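PDB 7EV5: Lactamase_B domain-containing protein from Bacillus lehensis G1, which is a dizinc enzyme of the metallo-beta-lactamase fold with dual activity, resembling both B3 metallo-beta-lactamases and glyoxalase II, and probably works as a hydrolase. Local coordinates for residues Thr53-Phe57 with Asp58-Ala62; Pro129-Ser132 with Pro133-Ser137; Asp150-Gln154 with Gln155-Arg159. All coordinates share one frame; numbering follows the deposited sequence.

Contact 1 of 3, residues Thr53-Phe57 with Asp58-Ala62; sequences THAHF and DHIGA. With ZN (zinc ion), chain B; ZN (zinc ion), chain C.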
# COMPACT_ATOMS: atom_id res chain seq x y z
N THR A 53 0.41 -2.84 0.94
CA THR A 53 1.29 -2.90 -0.22
C THR A 53 2.64 -3.47 0.17
O THR A 53 3.28 -4.17 -0.63
CB THR A 53 1.46 -1.51 -0.86
OG1 THR A 53 2.14 -0.62 0.05
CG2 THR A 53 0.12 -0.93 -1.26
N HIS A 54 3.10 -3.16 1.38
CA HIS A 54 4.36 -3.65 1.93
C HIS A 54 4.37 -3.32 3.41
O HIS A 54 3.47 -2.64 3.92
CB HIS A 54 5.60 -3.14 1.17
CG HIS A 54 5.87 -1.66 1.26
ND1 HIS A 54 4.96 -0.69 0.89
CD2 HIS A 54 7.00 -1.00 1.61
CE1 HIS A 54 5.52 0.50 1.02
NE2 HIS A 54 6.75 0.35 1.47
N ALA A 55 5.41 -3.80 4.10
CA ALA A 55 5.42 -3.78 5.56
C ALA A 55 6.47 -2.85 6.14
O ALA A 55 6.87 -3.01 7.30
CB ALA A 55 5.56 -5.19 6.14
N HIS A 56 6.92 -1.86 5.37
CA HIS A 56 7.72 -0.81 5.98
C HIS A 56 6.93 -0.14 7.10
O HIS A 56 5.70 -0.01 7.04
CB HIS A 56 8.13 0.24 4.95
CG HIS A 56 9.32 -0.14 4.14
ND1 HIS A 56 9.53 0.34 2.87
CD2 HIS A 56 10.36 -0.95 4.42
CE1 HIS A 56 10.66 -0.16 2.40
NE2 HIS A 56 11.18 -0.95 3.31
N PHE A 57 7.66 0.31 8.13
CA PHE A 57 7.04 0.83 9.34
C PHE A 57 6.02 1.94 9.05
O PHE A 57 5.01 2.07 9.76
CB PHE A 57 8.12 1.34 10.31
CG PHE A 57 8.76 2.63 9.87
CD1 PHE A 57 8.31 3.86 10.36
CD2 PHE A 57 9.81 2.62 8.96
CE1 PHE A 57 8.90 5.04 9.94
CE2 PHE A 57 10.40 3.80 8.53
CZ PHE A 57 9.94 5.02 9.02
N ASP A 58 6.29 2.78 8.05
CA ASP A 58 5.43 3.93 7.79
C ASP A 58 4.11 3.53 7.15
O ASP A 58 3.24 4.39 6.98
CB ASP A 58 6.18 4.98 6.95
CG ASP A 58 6.66 4.45 5.61
OD1 ASP A 58 7.42 3.45 5.61
OD2 ASP A 58 6.29 5.06 4.57
N HIS A 59 3.95 2.26 6.80
CA HIS A 59 2.70 1.75 6.25
C HIS A 59 1.91 0.88 7.22
O HIS A 59 0.81 0.45 6.87
CB HIS A 59 2.98 0.98 4.94
CG HIS A 59 3.60 1.84 3.89
ND1 HIS A 59 2.93 2.23 2.74
CD2 HIS A 59 4.80 2.45 3.85
CE1 HIS A 59 3.72 3.03 2.04
NE2 HIS A 59 4.85 3.19 2.69
N ILE A 60 2.43 0.63 8.43
CA ILE A 60 1.87 -0.39 9.31
C ILE A 60 1.61 0.10 10.73
O ILE A 60 1.10 -0.67 11.55
CB ILE A 60 2.72 -1.67 9.36
CG1 ILE A 60 4.04 -1.37 10.08
CG2 ILE A 60 2.92 -2.23 7.95
CD1 ILE A 60 4.85 -2.60 10.42
N GLY A 61 1.94 1.35 11.05
CA GLY A 61 1.90 1.77 12.45
C GLY A 61 0.52 1.75 13.07
O GLY A 61 0.39 1.63 14.29
N ALA A 62 -0.53 1.87 12.25
CA ALA A 62 -1.90 1.84 12.74
C ALA A 62 -2.58 0.48 12.55
O ALA A 62 -3.77 0.35 12.85
CB ALA A 62 -2.72 2.94 12.07
ZN ZN B . 8.31 1.67 1.77
ZN ZN C . 6.49 4.38 2.34
O HOH W 1 8.02 3.22 2.90
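His54 and His59 converge through first torsions of opposite sign: CG of His54 sits between its backbone N and carbonyl carbon (chi1 67°), while CG of His59 is anti to its own carbonyl carbon (chi1 -61°). The result is an edge-to-face pair with planes 52° apart. The CE1 corner of His54 stands over the centre of the His59 ring, and His54 CE1 is 3.2 Å from His59 NE2. Each imidazole serves a different metal. His54 NE2 binds the zinc ion of chain B at 2.1 Å, together with His56 ND1, whereas His59 NE2 shares the zinc ion of chain C with Asp58 OD2, the latter at 2.3 Å. A water bound to both metals donates a hydrogen bond to Asp58 OD1 (2.8 Å), so the two oxygens of this carboxylate divide their work between metal and water. The sequence HAHFDH is the HxHxDH signature of the metallo-beta-lactamase fold, here in the loop between strand 46-51 and helix 63-70; His131, Asp150 and His191 complete the two sites. In the second shell, His54 ND1 donates to Thr53 OG1 at 2.9 Å, almost within the ring plane, which limits rotation of the imidazole. Asp28 holds both Thr53 OG1 and His59 ND1, while Thr12 OG1 reaches Asp58 OD2. The backbone turns tightly, His59 N donating to His56 O at 2.9 Å and Ile60 N to Phe57 O. Asp58 CB lies over a face of the ring of its chain neighbour Phe57, 4.2 Å from the centroid, and that ring packs against helix 92-96.

Contact 2 of 3, residues Pro129-Ser132 with Pro133-Ser137; sequences PGHS and PGSVS. With ZN (zinc ion), chain B.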
# COMPACT_ATOMS: atom_id res chain seq x y z
N PRO A 129 8.15 -5.88 -6.78
CA PRO A 129 9.31 -5.63 -5.91
C PRO A 129 10.30 -4.62 -6.47
O PRO A 129 10.18 -4.15 -7.60
CB PRO A 129 9.95 -7.02 -5.78
CG PRO A 129 9.63 -7.66 -7.11
CD PRO A 129 8.21 -7.23 -7.37
N GLY A 130 11.32 -4.30 -5.66
CA GLY A 130 12.33 -3.33 -6.04
C GLY A 130 12.56 -2.33 -4.93
O GLY A 130 13.70 -2.07 -4.53
N HIS A 131 11.47 -1.72 -4.45
CA HIS A 131 11.53 -0.93 -3.23
C HIS A 131 11.54 -1.84 -1.99
O HIS A 131 12.22 -1.55 -1.00
CB HIS A 131 10.36 0.06 -3.21
CG HIS A 131 10.14 0.75 -1.90
ND1 HIS A 131 10.88 1.84 -1.48
CD2 HIS A 131 9.23 0.53 -0.92
CE1 HIS A 131 10.45 2.25 -0.30
NE2 HIS A 131 9.45 1.46 0.07
N SER A 132 10.81 -2.95 -2.04
CA SER A 132 10.86 -3.95 -0.99
C SER A 132 10.46 -5.28 -1.60
O SER A 132 9.77 -5.31 -2.63
CB SER A 132 9.94 -3.59 0.20
OG SER A 132 8.56 -3.75 -0.12
N PRO A 133 10.91 -6.41 -1.03
CA PRO A 133 10.74 -7.70 -1.72
C PRO A 133 9.32 -8.21 -1.73
O PRO A 133 8.98 -9.03 -2.60
CB PRO A 133 11.66 -8.65 -0.92
CG PRO A 133 11.78 -8.00 0.43
CD PRO A 133 11.76 -6.53 0.16
N GLY A 134 8.48 -7.77 -0.80
CA GLY A 134 7.10 -8.20 -0.77
C GLY A 134 6.14 -7.12 -1.21
O GLY A 134 4.94 -7.18 -0.91
N SER A 135 6.64 -6.12 -1.93
CA SER A 135 5.78 -5.07 -2.44
C SER A 135 4.80 -5.64 -3.46
O SER A 135 5.20 -6.31 -4.42
CB SER A 135 6.63 -4.02 -3.14
OG SER A 135 7.13 -3.04 -2.26
N VAL A 136 3.53 -5.33 -3.26
CA VAL A 136 2.49 -5.70 -4.20
C VAL A 136 1.66 -4.47 -4.53
O VAL A 136 1.63 -3.48 -3.78
CB VAL A 136 1.57 -6.85 -3.72
CG1 VAL A 136 2.38 -8.11 -3.44
CG2 VAL A 136 0.78 -6.42 -2.51
N SER A 137 1.04 -4.52 -5.70
CA SER A 137 0.15 -3.46 -6.18
C SER A 137 -1.23 -4.04 -6.44
O SER A 137 -1.36 -5.10 -7.07
CB SER A 137 0.70 -2.82 -7.45
OG SER A 137 1.96 -2.25 -7.19
ZN ZN B . 8.31 1.67 1.77
O HOH W 2 8.72 -2.41 -4.62
O HOH W 1 8.02 3.22 2.90
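Ser132 and Ser135 meet through their hydroxyls: Ser132 OG lies 2.7 Å from Ser135 OG, within hydrogen-bonding distance, though the Ser135 hydroxyl may instead donate to another acceptor. It gets there with chi1 -86°, which sets OG beside its own backbone N and on the side of the turn where Ser132 OG lies. Next to this pair, His131 NE2 binds the zinc ion of chain B at 2.1 Å. The backbone closes a type I beta turn from Ser132 to Ser135, although its bond, Ser135 N to Ser132 O at 3.3 Å, is weak. At the start of the loop, Pro129 CB comes within 3.9 Å of Pro133 O. A water extends the network: it accepts from His131 N at 2.8 Å and makes a weak bond to Ser135 OG at 2.9 Å, tying the backbone of the zinc ligand His131 to the turn. The second shell is supplied by Glu80, whose OE2 is hydrogen-bonded to both Ser132 OG and Gly134 N and so links the hydroxyl to the turn's backbone. Arg159 O accepts from His131 ND1, so that the imidazole is fixed at both nitrogens. The loop between strands 121-127 and 136-140 thereby presents the third histidine of the three-histidine zinc site found in metallo-beta-lactamase-fold hydrolases.

Contact 3 of 3, residues Asp150-Gln154 with Gln155-Arg159; sequences DVLFQ and QSIGR. With ZN (zinc ion), chain C.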
# COMPACT_ATOMS: atom_id res chain seq x y z
N ASP A 150 4.93 2.04 -2.81
CA ASP A 150 6.09 2.91 -2.99
C ASP A 150 6.87 2.60 -4.25
O ASP A 150 8.07 2.87 -4.30
CB ASP A 150 6.99 2.89 -1.75
CG ASP A 150 6.34 3.54 -0.53
OD1 ASP A 150 5.17 3.96 -0.62
OD2 ASP A 150 7.01 3.58 0.53
N VAL A 151 6.21 2.07 -5.28
CA VAL A 151 6.91 1.77 -6.52
C VAL A 151 7.06 3.02 -7.38
O VAL A 151 8.15 3.35 -7.87
CB VAL A 151 6.17 0.65 -7.26
CG1 VAL A 151 6.73 0.45 -8.64
CG2 VAL A 151 6.26 -0.65 -6.46
N LEU A 152 5.95 3.74 -7.59
CA LEU A 152 5.86 4.83 -8.55
C LEU A 152 5.15 5.99 -7.88
O LEU A 152 4.04 5.82 -7.37
CB LEU A 152 5.07 4.39 -9.79
CG LEU A 152 4.79 5.43 -10.87
CD1 LEU A 152 6.09 5.97 -11.47
CD2 LEU A 152 3.87 4.88 -11.94
N PHE A 153 5.77 7.17 -7.89
CA PHE A 153 5.15 8.36 -7.33
C PHE A 153 4.95 9.37 -8.45
O PHE A 153 5.42 9.19 -9.57
CB PHE A 153 6.05 9.00 -6.28
CG PHE A 153 6.49 8.06 -5.18
CD1 PHE A 153 5.56 7.48 -4.33
CD2 PHE A 153 7.83 7.79 -4.98
CE1 PHE A 153 5.97 6.63 -3.30
CE2 PHE A 153 8.25 6.94 -3.95
CZ PHE A 153 7.31 6.35 -3.11
N GLN A 154 4.23 10.44 -8.13
CA GLN A 154 4.18 11.58 -9.03
C GLN A 154 5.56 12.20 -9.10
O GLN A 154 6.08 12.70 -8.10
CB GLN A 154 3.17 12.60 -8.50
CG GLN A 154 2.92 13.75 -9.44
CD GLN A 154 2.14 14.86 -8.78
OE1 GLN A 154 2.61 15.50 -7.84
NE2 GLN A 154 0.91 15.07 -9.25
N GLN A 155 6.19 12.13 -10.27
CA GLN A 155 7.50 12.72 -10.57
C GLN A 155 8.70 12.00 -9.96
O GLN A 155 9.83 12.51 -10.08
CB GLN A 155 7.57 14.22 -10.24
CG GLN A 155 6.77 15.11 -11.17
CD GLN A 155 7.35 15.12 -12.57
OE1 GLN A 155 6.72 14.65 -13.52
NE2 GLN A 155 8.56 15.64 -12.70
N SER A 156 8.53 10.85 -9.33
CA SER A 156 9.68 10.11 -8.82
C SER A 156 9.30 8.64 -8.72
O SER A 156 8.18 8.24 -9.05
CB SER A 156 10.21 10.65 -7.49
OG SER A 156 9.29 10.46 -6.42
N ILE A 157 10.26 7.83 -8.28
CA ILE A 157 10.05 6.40 -8.09
C ILE A 157 10.55 6.01 -6.70
O ILE A 157 11.23 6.78 -6.02
CB ILE A 157 10.71 5.54 -9.19
CG1 ILE A 157 12.23 5.69 -9.18
CG2 ILE A 157 10.14 5.90 -10.56
CD1 ILE A 157 12.92 4.80 -10.20
N GLY A 158 10.19 4.80 -6.28
CA GLY A 158 10.55 4.36 -4.94
C GLY A 158 12.05 4.31 -4.72
O GLY A 158 12.83 3.97 -5.61
N ARG A 159 12.45 4.64 -3.49
CA ARG A 159 13.85 4.46 -3.12
C ARG A 159 14.19 2.98 -3.12
O ARG A 159 13.36 2.12 -2.78
CB ARG A 159 14.15 5.10 -1.76
CG ARG A 159 13.41 4.48 -0.58
CD ARG A 159 13.48 5.38 0.65
NE ARG A 159 14.83 5.47 1.18
CZ ARG A 159 15.16 6.12 2.29
NH1 ARG A 159 14.24 6.74 3.02
NH2 ARG A 159 16.43 6.13 2.68
ZN ZN C . 6.49 4.38 2.34
O HOH W 3 7.60 12.38 -5.92
O HOH W 1 8.02 3.22 2.90
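A short, weakly bonded beta hairpin, in which Leu152 pairs with Ile157, follows directly on the zinc ligand Asp150. The limbs run almost exactly antiparallel, 173° apart from end to end. Two backbone bonds join them: Gly158 N donates to Val151 O at 3.0 Å, and Phe153 N to Ser156 O at 2.9 Å. Leu152 and Ile157 form a non-hydrogen-bonded pair, and their side chains meet obliquely on one face with Leu152 CD1 4.2 Å from Ile157 CG2. Phe153 and Ser156 occupy the other face. There the hydroxyl stands at the edge of the aromatic ring, near its plane, with Ser156 OG 3.4 Å from Phe153 CD2; a chi1 of 67° brings the oxygen in between its own backbone N and carbonyl carbon. The same edge reaches Ile157 O; Phe153 CE2 also lies near Gly158 CA. Gly158 CA in turn makes a CA-H...O contact with Asp150 O, into which a beta carbon at this position would point. In the metallo-beta-lactamase fold this segment leaves the end of strand 145-149, an inner strand of its sheet, beside the metal site, and Val151 and Ile157 pack against helix 167-178 while Leu152 touches strand 186-189. Asp150 OD2 binds the zinc ion of chain C at 2.0 Å; Asp150 also belongs to the site of the chain B zinc ion, to which it is a shared ligand. At the turn, Gln155 adopts a positive phi (74°), and a water spans the bend, donating to Gln154 O at 2.7 Å and hydrogen-bonded to Ser156 OG at 2.6 Å.

Along the chain the contacts come in series, and all converge on one dinuclear zinc site. Centres of contacts 1 and 2 are about 12 Å apart, as are those of 2 and 3; contacts 1 and 3 lie about 16 Å apart. Both sheets supply ligands: His54, His56, Asp58 and His59 follow strand 46-51 of one, whereas His131 and Asp150 flank strands 136-140 and 145-149, neighbours in the other. Contacts 1 and 2 share the chain B zinc ion, which Asp150 of contact 3 also reaches; contacts 1 and 3 share the chain C zinc ion. Probable hydrogen bonds join contacts 1 and 2 (Val136 N to Thr53 O) and 2 and 3 (His131 ND1 to Arg159 O).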